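Local structure of redox-sensitive transcriptional activator OxyR (Porphyromonas gingivalis, 3T22) at residues Asn5-Pro10 and Ser36-Ser41; Glu64-Asp69 and Ala183-Tyr188. The protein probably binds DNA and regulates transcription in response to redox signals, as a LysR-family activator of which this chain is the regulatory domain. The protein carries 1 engineered substitution. All blocks are in the same frame, centred on the assembly; numbering follows the deposited sequence.

Overall arrangement
Contacts 1 and 2 belong to the same mixed sheet of the regulatory domain. Their centres lie 15 Å apart, and their nearest atoms are about 7 Å apart without touching. Contact 1 joins parallel strands 4-8 and 33-37 and runs into the start of helix 40-48. Contact 2 joins antiparallel strands 66-80 and 175-185 farther from the chain centre. Helix 40-48 touches both: A7 and M38 meet C43, while L66 and A183 meet L47. Both contacts are partly buried. Contact 1 is mainly backbone ladder and apolar contact, with one carboxylate, E37, bonded to the second subunit. Contact 2 has several acidic groups paired with arginines, and a side-chain amide.

Contact 1 of 2, residues Asn5-Pro10 and Ser36-Ser41; sequences NIAVLP and SEMQTS
The carbonyl O of V8 takes the backbone N-H of M38 at 3.2 Å and also touches CA of E37 at 3.3 Å. The M38 nitrogen sits above the V8 carbonyl plane, 44° out of it. Two more backbone bonds continue the ladder. S36 O accepts from V8 N at 3.0 Å, and I6 O accepts from S36 N.

The CD2 branch of L9 lies 3.4 Å from M38 O and also reaches T40 OG1. L9 CG stands anti to its carbonyl carbon (chi1 -64°), which turns the branched end back to the start of helix 40-48. SD of M38 lies 4.0 Å from CB of A7, on the side of the sheet where both residues also meet C43.

E37 and V8 point to the other side. The E37 chain is extended, and its OE1 comes 3.6 Å from P10 CB. One water donates to both E37 OE1 and P10 O. The other carboxylate oxygen, OE2, accepts a hydrogen bond from S135 N of the second subunit. S36 pairs with a parallel strand of that subunit, so the sheet continues across the interface.

Strand 4-8, helix 13-27 and strand 33-37 form a beta-alpha-beta unit, as in the periplasmic-binding-protein-like fold of LysR regulatory domains.

Contact 2 of 2, residues Glu64-Asp69 and Ala183-Tyr188; sequences EGLEDD and AVRQDY
E67 and V184 form a hydrogen-bonded antiparallel pair. V184 N donates its N-H to E67 O at 3.0 Å, almost straight at 169°, and E67 N returns a bond to V184 O. Just before strand 66-80 and just after strand 175-185, G65 O accepts from Q186 N at 2.8 Å. Q186 NE2 also reaches L66 O at 3.1 Å, from above the carbonyl plane. Q186 CG, anti to its carbonyl carbon (chi1 -57°), comes within 3.0 Å of G65 O.

CG of E67 meets CG2 of V184 at 4.0 Å. The E67 carboxylate and Q186 amide planes are 9° apart. L66 CD2 touches V184 O and R185 CA, and L66 packs on helix 40-48. On the other sheet face, CB of D68 packs on CB of A183.

Farther out, R185 NE and NH2 grip OD1 and OD2 of D187 side-on. This lies in a type I turn closed by Y188 N bonding to R185 O. R194 forms salt bridges with E67 OE2 and D69. R181 does so with D68 OD1, and D68 OD2 accepts from A61 N.

The arginines probably keep these acids ionised, while Q186 ties the start of strand 66-80 to the end of strand 175-185.

Contact 1 of 2, residues Asn5-Pro10 and Ser36-Ser41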
ATOM      1  N   ASN A   5      21.727   6.112  -3.777  1.00 40.13           N
ATOM      2  CA  ASN A   5      20.742   5.671  -2.806  1.00 37.59           C
ATOM      3  C   ASN A   5      19.697   6.740  -2.552  1.00 36.76           C
ATOM      4  O   ASN A   5      19.969   7.728  -1.863  1.00 36.33           O
ATOM      5  CB  ASN A   5      21.420   5.285  -1.494  1.00 37.55           C
ATOM      6  CG  ASN A   5      22.223   4.000  -1.615  1.00 39.27           C
ATOM      7  OD1 ASN A   5      21.871   3.116  -2.405  1.00 40.40           O
ATOM      8  ND2 ASN A   5      23.313   3.895  -0.846  1.00 35.42           N
ATOM      9  N   ILE A   6      18.495   6.551  -3.097  1.00 34.58           N
ATOM     10  CA  ILE A   6      17.444   7.546  -2.910  1.00 32.98           C
ATOM     11  C   ILE A   6      16.205   7.006  -2.202  1.00 32.95           C
ATOM     12  O   ILE A   6      15.699   5.950  -2.548  1.00 34.46           O
ATOM     13  CB  ILE A   6      17.095   8.264  -4.244  1.00 33.09           C
ATOM     14  CG1 ILE A   6      15.901   9.208  -4.078  1.00 30.01           C
ATOM     15  CG2 ILE A   6      16.833   7.286  -5.339  1.00 32.82           C
ATOM     16  CD1 ILE A   6      15.682  10.033  -5.319  1.00 34.36           C
ATOM     17  N   ALA A   7      15.726   7.738  -1.202  1.00 31.21           N
ATOM     18  CA  ALA A   7      14.511   7.365  -0.486  1.00 30.29           C
ATOM     19  C   ALA A   7      13.278   8.155  -0.939  1.00 30.29           C
ATOM     20  O   ALA A   7      13.389   9.266  -1.475  1.00 29.00           O
ATOM     21  CB  ALA A   7      14.707   7.509   1.021  1.00 28.41           C
ATOM     22  N   VAL A   8      12.104   7.580  -0.693  1.00 28.83           N
ATOM     23  CA  VAL A   8      10.855   8.125  -1.187  1.00 28.38           C
ATOM     24  C   VAL A   8       9.704   7.811  -0.233  1.00 26.36           C
ATOM     25  O   VAL A   8       9.538   6.672   0.209  1.00 27.60           O
ATOM     26  CB  VAL A   8      10.520   7.526  -2.566  1.00 29.35           C
ATOM     27  CG1 VAL A   8       9.357   8.257  -3.204  1.00 28.01           C
ATOM     28  CG2 VAL A   8      11.737   7.540  -3.478  1.00 29.56           C
ATOM     29  N   LEU A   9       8.885   8.810   0.062  1.00 26.65           N
ATOM     30  CA  LEU A   9       7.710   8.592   0.887  1.00 27.63           C
ATOM     31  C   LEU A   9       6.809   7.537   0.254  1.00 30.08           C
ATOM     32  O   LEU A   9       6.757   7.410  -0.962  1.00 30.60           O
ATOM     33  CB  LEU A   9       6.936   9.895   1.066  1.00 27.59           C
ATOM     34  CG  LEU A   9       7.616  11.042   1.810  1.00 25.44           C
ATOM     35  CD1 LEU A   9       6.588  12.078   2.213  1.00 22.05           C
ATOM     36  CD2 LEU A   9       8.375  10.538   3.021  1.00 29.15           C
ATOM     37  N   PRO A  10       6.106   6.781   1.087  1.00 32.13           N
ATOM     38  CA  PRO A  10       5.154   5.767   0.614  1.00 32.90           C
ATOM     39  C   PRO A  10       3.891   6.420   0.043  1.00 33.00           C
ATOM     40  O   PRO A  10       3.200   5.836  -0.781  1.00 33.85           O
ATOM     41  CB  PRO A  10       4.806   4.971   1.882  1.00 32.72           C
ATOM     42  CG  PRO A  10       5.640   5.557   3.020  1.00 32.40           C
ATOM     43  CD  PRO A  10       6.108   6.906   2.557  1.00 34.08           C
ATOM     44  N   SER A  36      14.357   3.219  -1.832  1.00 32.06           N
ATOM     45  CA  SER A  36      13.849   2.665  -0.586  1.00 33.62           C
ATOM     46  C   SER A  36      12.643   3.468  -0.159  1.00 33.14           C
ATOM     47  O   SER A  36      12.714   4.712  -0.147  1.00 34.20           O
ATOM     48  CB  SER A  36      14.895   2.743   0.529  1.00 35.90           C
ATOM     49  OG  SER A  36      16.211   2.800   0.036  1.00 39.25           O
ATOM     50  N   GLU A  37      11.551   2.790   0.205  1.00 32.07           N
ATOM     51  CA  GLU A  37      10.414   3.501   0.793  1.00 31.86           C
ATOM     52  C   GLU A  37      10.626   3.790   2.304  1.00 29.99           C
ATOM     53  O   GLU A  37      10.906   2.889   3.060  1.00 27.38           O
ATOM     54  CB  GLU A  37       9.086   2.774   0.531  1.00 31.66           C
ATOM     55  CG  GLU A  37       8.462   3.059  -0.836  1.00 35.80           C
ATOM     56  CD  GLU A  37       7.147   2.283  -1.110  1.00 39.73           C
ATOM     57  OE1 GLU A  37       6.146   2.520  -0.412  1.00 32.88           O
ATOM     58  OE2 GLU A  37       7.106   1.453  -2.044  1.00 41.65           O
ATOM     59  N   MET A  38      10.501   5.049   2.735  1.00 29.50           N
ATOM     60  CA  MET A  38      10.619   5.391   4.162  1.00 28.29           C
ATOM     61  C   MET A  38       9.725   6.556   4.483  1.00 27.00           C
ATOM     62  O   MET A  38       9.496   7.414   3.629  1.00 28.83           O
ATOM     63  CB  MET A  38      12.014   5.898   4.512  1.00 27.85           C
ATOM     64  CG  MET A  38      13.165   5.022   4.161  1.00 29.38           C
ATOM     65  SD  MET A  38      14.698   5.852   4.637  1.00 26.58           S
ATOM     66  CE  MET A  38      15.822   4.795   3.748  1.00 20.96           C
ATOM     67  N   GLN A  39       9.287   6.660   5.734  1.00 25.28           N
ATOM     68  CA  GLN A  39       8.586   7.862   6.147  1.00 26.18           C
ATOM     69  C   GLN A  39       9.542   9.021   6.437  1.00 27.58           C
ATOM     70  O   GLN A  39      10.752   8.859   6.465  1.00 26.04           O
ATOM     71  CB  GLN A  39       7.648   7.568   7.312  1.00 26.40           C
ATOM     72  CG  GLN A  39       6.517   6.657   6.893  1.00 26.59           C
ATOM     73  CD  GLN A  39       5.748   6.083   8.066  1.00 30.65           C
ATOM     74  OE1 GLN A  39       5.597   4.867   8.177  1.00 33.87           O
ATOM     75  NE2 GLN A  39       5.246   6.955   8.943  1.00 33.70           N
ATOM     76  N   THR A  40       8.975  10.195   6.649  1.00 29.51           N
ATOM     77  CA  THR A  40       9.747  11.441   6.650  1.00 33.09           C
ATOM     78  C   THR A  40      10.904  11.480   7.663  1.00 33.79           C
ATOM     79  O   THR A  40      12.061  11.626   7.280  1.00 34.53           O
ATOM     80  CB  THR A  40       8.818  12.678   6.794  1.00 33.41           C
ATOM     81  OG1 THR A  40       7.941  12.754   5.657  1.00 36.53           O
ATOM     82  CG2 THR A  40       9.632  13.952   6.868  1.00 31.27           C
ATOM     83  N   SER A  41      10.600  11.333   8.945  1.00 34.11           N
ATOM     84  CA  SER A  41      11.644  11.322   9.970  1.00 33.67           C
ATOM     85  C   SER A  41      12.816  10.412   9.624  1.00 32.87           C
ATOM     86  O   SER A  41      13.985  10.736   9.854  1.00 32.43           O
ATOM     87  CB  SER A  41      11.057  10.904  11.315  1.00 34.82           C
ATOM     88  OG  SER A  41      10.547  12.030  11.999  1.00 32.99           O
TER
HETATM   89  O   HOH W   1       3.472   3.012  -0.889  1.00 27.51           O

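Contact 2 of 2, residues Glu64-Asp69 and Ala183-Tyr188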
ATOM      1  N   GLU A  64      19.276  20.865  10.690  1.00 31.54           N
ATOM      2  CA  GLU A  64      20.672  21.303  10.642  1.00 31.54           C
ATOM      3  C   GLU A  64      21.516  20.312   9.833  1.00 31.62           C
ATOM      4  O   GLU A  64      21.637  19.147  10.210  1.00 31.79           O
ATOM      5  CB  GLU A  64      21.162  21.426  12.098  1.00 34.35           C
ATOM      6  CG  GLU A  64      22.613  21.873  12.312  1.00 35.99           C
ATOM      7  CD  GLU A  64      22.897  23.292  11.810  1.00 40.31           C
ATOM      8  OE1 GLU A  64      22.038  23.885  11.101  1.00 42.42           O
ATOM      9  OE2 GLU A  64      23.997  23.802  12.129  1.00 45.84           O
ATOM     10  N   GLY A  65      22.054  20.760   8.701  1.00 31.35           N
ATOM     11  CA  GLY A  65      22.855  19.907   7.837  1.00 33.20           C
ATOM     12  C   GLY A  65      22.206  19.498   6.512  1.00 34.40           C
ATOM     13  O   GLY A  65      22.879  19.010   5.597  1.00 34.94           O
ATOM     14  N   LEU A  66      20.900  19.705   6.390  1.00 34.56           N
ATOM     15  CA  LEU A  66      20.204  19.351   5.160  1.00 34.73           C
ATOM     16  C   LEU A  66      19.743  20.596   4.388  1.00 36.21           C
ATOM     17  O   LEU A  66      19.614  21.706   4.947  1.00 37.03           O
ATOM     18  CB  LEU A  66      19.011  18.449   5.476  1.00 32.45           C
ATOM     19  CG  LEU A  66      19.326  17.223   6.356  1.00 28.83           C
ATOM     20  CD1 LEU A  66      18.149  16.237   6.484  1.00 22.79           C
ATOM     21  CD2 LEU A  66      20.534  16.516   5.791  1.00 18.50           C
ATOM     22  N   GLU A  67      19.511  20.416   3.097  1.00 36.88           N
ATOM     23  CA  GLU A  67      18.873  21.455   2.309  1.00 36.93           C
ATOM     24  C   GLU A  67      17.995  20.762   1.287  1.00 37.10           C
ATOM     25  O   GLU A  67      18.175  19.565   1.022  1.00 37.27           O
ATOM     26  CB  GLU A  67      19.910  22.328   1.606  1.00 35.99           C
ATOM     27  CG  GLU A  67      20.599  21.672   0.449  1.00 37.94           C
ATOM     28  CD  GLU A  67      21.910  22.348   0.086  1.00 44.54           C
ATOM     29  OE1 GLU A  67      22.182  23.458   0.592  1.00 44.16           O
ATOM     30  OE2 GLU A  67      22.676  21.754  -0.705  1.00 49.64           O
ATOM     31  N   ASP A  68      17.056  21.502   0.699  1.00 38.13           N
ATOM     32  CA  ASP A  68      16.151  20.892  -0.266  1.00 38.35           C
ATOM     33  C   ASP A  68      15.647  21.845  -1.345  1.00 38.73           C
ATOM     34  O   ASP A  68      15.536  23.061  -1.113  1.00 38.62           O
ATOM     35  CB  ASP A  68      14.975  20.291   0.491  1.00 37.37           C
ATOM     36  CG  ASP A  68      14.469  21.209   1.550  1.00 35.36           C
ATOM     37  OD1 ASP A  68      13.848  22.218   1.204  1.00 38.64           O
ATOM     38  OD2 ASP A  68      14.718  20.954   2.731  1.00 38.31           O
ATOM     39  N   ASP A  69      15.339  21.276  -2.511  1.00 37.63           N
ATOM     40  CA  ASP A  69      14.760  22.011  -3.642  1.00 38.20           C
ATOM     41  C   ASP A  69      13.326  21.570  -3.973  1.00 37.34           C
ATOM     42  O   ASP A  69      12.966  20.394  -3.815  1.00 36.64           O
ATOM     43  CB  ASP A  69      15.617  21.823  -4.903  1.00 38.22           C
ATOM     44  CG  ASP A  69      16.968  22.518  -4.807  1.00 41.73           C
ATOM     45  OD1 ASP A  69      17.022  23.735  -5.130  1.00 44.72           O
ATOM     46  OD2 ASP A  69      17.967  21.851  -4.429  1.00 41.93           O
ATOM     47  N   ALA A 183      15.552  16.367  -0.934  1.00 29.54           N
ATOM     48  CA  ALA A 183      16.469  16.809   0.104  1.00 29.64           C
ATOM     49  C   ALA A 183      17.782  16.042   0.056  1.00 29.51           C
ATOM     50  O   ALA A 183      17.826  14.867  -0.330  1.00 28.84           O
ATOM     51  CB  ALA A 183      15.830  16.716   1.475  1.00 27.74           C
ATOM     52  N   VAL A 184      18.855  16.732   0.417  1.00 29.85           N
ATOM     53  CA  VAL A 184      20.192  16.144   0.484  1.00 31.64           C
ATOM     54  C   VAL A 184      20.970  16.729   1.668  1.00 31.71           C
ATOM     55  O   VAL A 184      20.504  17.671   2.323  1.00 32.59           O
ATOM     56  CB  VAL A 184      20.994  16.447  -0.791  1.00 30.88           C
ATOM     57  CG1 VAL A 184      20.208  16.035  -2.036  1.00 33.22           C
ATOM     58  CG2 VAL A 184      21.351  17.949  -0.837  1.00 30.14           C
ATOM     59  N   ARG A 185      22.150  16.163   1.930  1.00 32.74           N
ATOM     60  CA  ARG A 185      23.132  16.755   2.849  1.00 33.96           C
ATOM     61  C   ARG A 185      23.731  18.031   2.227  1.00 34.04           C
ATOM     62  O   ARG A 185      24.022  18.061   1.034  1.00 33.51           O
ATOM     63  CB  ARG A 185      24.258  15.768   3.132  1.00 33.05           C
ATOM     64  CG  ARG A 185      23.933  14.722   4.169  1.00 37.03           C
ATOM     65  CD  ARG A 185      25.146  13.844   4.476  1.00 43.62           C
ATOM     66  NE  ARG A 185      26.262  14.629   5.008  1.00 50.56           N
ATOM     67  CZ  ARG A 185      26.431  14.945   6.294  1.00 50.47           C
ATOM     68  NH1 ARG A 185      25.564  14.543   7.212  1.00 49.34           N
ATOM     69  NH2 ARG A 185      27.479  15.671   6.664  1.00 54.43           N
ATOM     70  N   GLN A 186      23.929  19.074   3.028  1.00 35.45           N
ATOM     71  CA  GLN A 186      24.466  20.329   2.494  1.00 38.12           C
ATOM     72  C   GLN A 186      25.865  20.152   1.888  1.00 38.43           C
ATOM     73  O   GLN A 186      26.192  20.768   0.881  1.00 38.17           O
ATOM     74  CB  GLN A 186      24.486  21.416   3.561  1.00 37.84           C
ATOM     75  CG  GLN A 186      23.128  21.713   4.207  1.00 42.37           C
ATOM     76  CD  GLN A 186      23.202  22.895   5.176  1.00 45.20           C
ATOM     77  OE1 GLN A 186      24.204  23.618   5.204  1.00 47.32           O
ATOM     78  NE2 GLN A 186      22.145  23.093   5.975  1.00 46.78           N
ATOM     79  N   ASP A 187      26.676  19.296   2.496  1.00 39.83           N
ATOM     80  CA  ASP A 187      28.023  19.035   2.005  1.00 43.15           C
ATOM     81  C   ASP A 187      28.036  18.067   0.816  1.00 44.09           C
ATOM     82  O   ASP A 187      29.091  17.546   0.444  1.00 44.48           O
ATOM     83  CB  ASP A 187      28.927  18.511   3.144  1.00 42.99           C
ATOM     84  CG  ASP A 187      28.445  17.174   3.726  1.00 46.69           C
ATOM     85  OD1 ASP A 187      27.592  16.517   3.098  1.00 47.26           O
ATOM     86  OD2 ASP A 187      28.935  16.766   4.803  1.00 50.36           O
ATOM     87  N   TYR A 188      26.877  17.847   0.199  1.00 45.42           N
ATOM     88  CA  TYR A 188      26.737  16.756  -0.772  1.00 45.93           C
ATOM     89  C   TYR A 188      27.616  16.876  -2.022  1.00 46.64           C
ATOM     90  O   TYR A 188      27.732  17.942  -2.621  1.00 46.43           O
ATOM     91  CB  TYR A 188      25.269  16.524  -1.156  1.00 45.68           C
ATOM     92  CG  TYR A 188      25.111  15.371  -2.103  1.00 43.52           C
ATOM     93  CD1 TYR A 188      25.354  14.077  -1.678  1.00 43.23           C
ATOM     94  CD2 TYR A 188      24.754  15.572  -3.420  1.00 42.05           C
ATOM     95  CE1 TYR A 188      25.241  13.004  -2.535  1.00 44.06           C
ATOM     96  CE2 TYR A 188      24.630  14.503  -4.292  1.00 44.20           C
ATOM     97  CZ  TYR A 188      24.882  13.214  -3.842  1.00 44.46           C
ATOM     98  OH  TYR A 188      24.766  12.128  -4.691  1.00 43.52           O
TER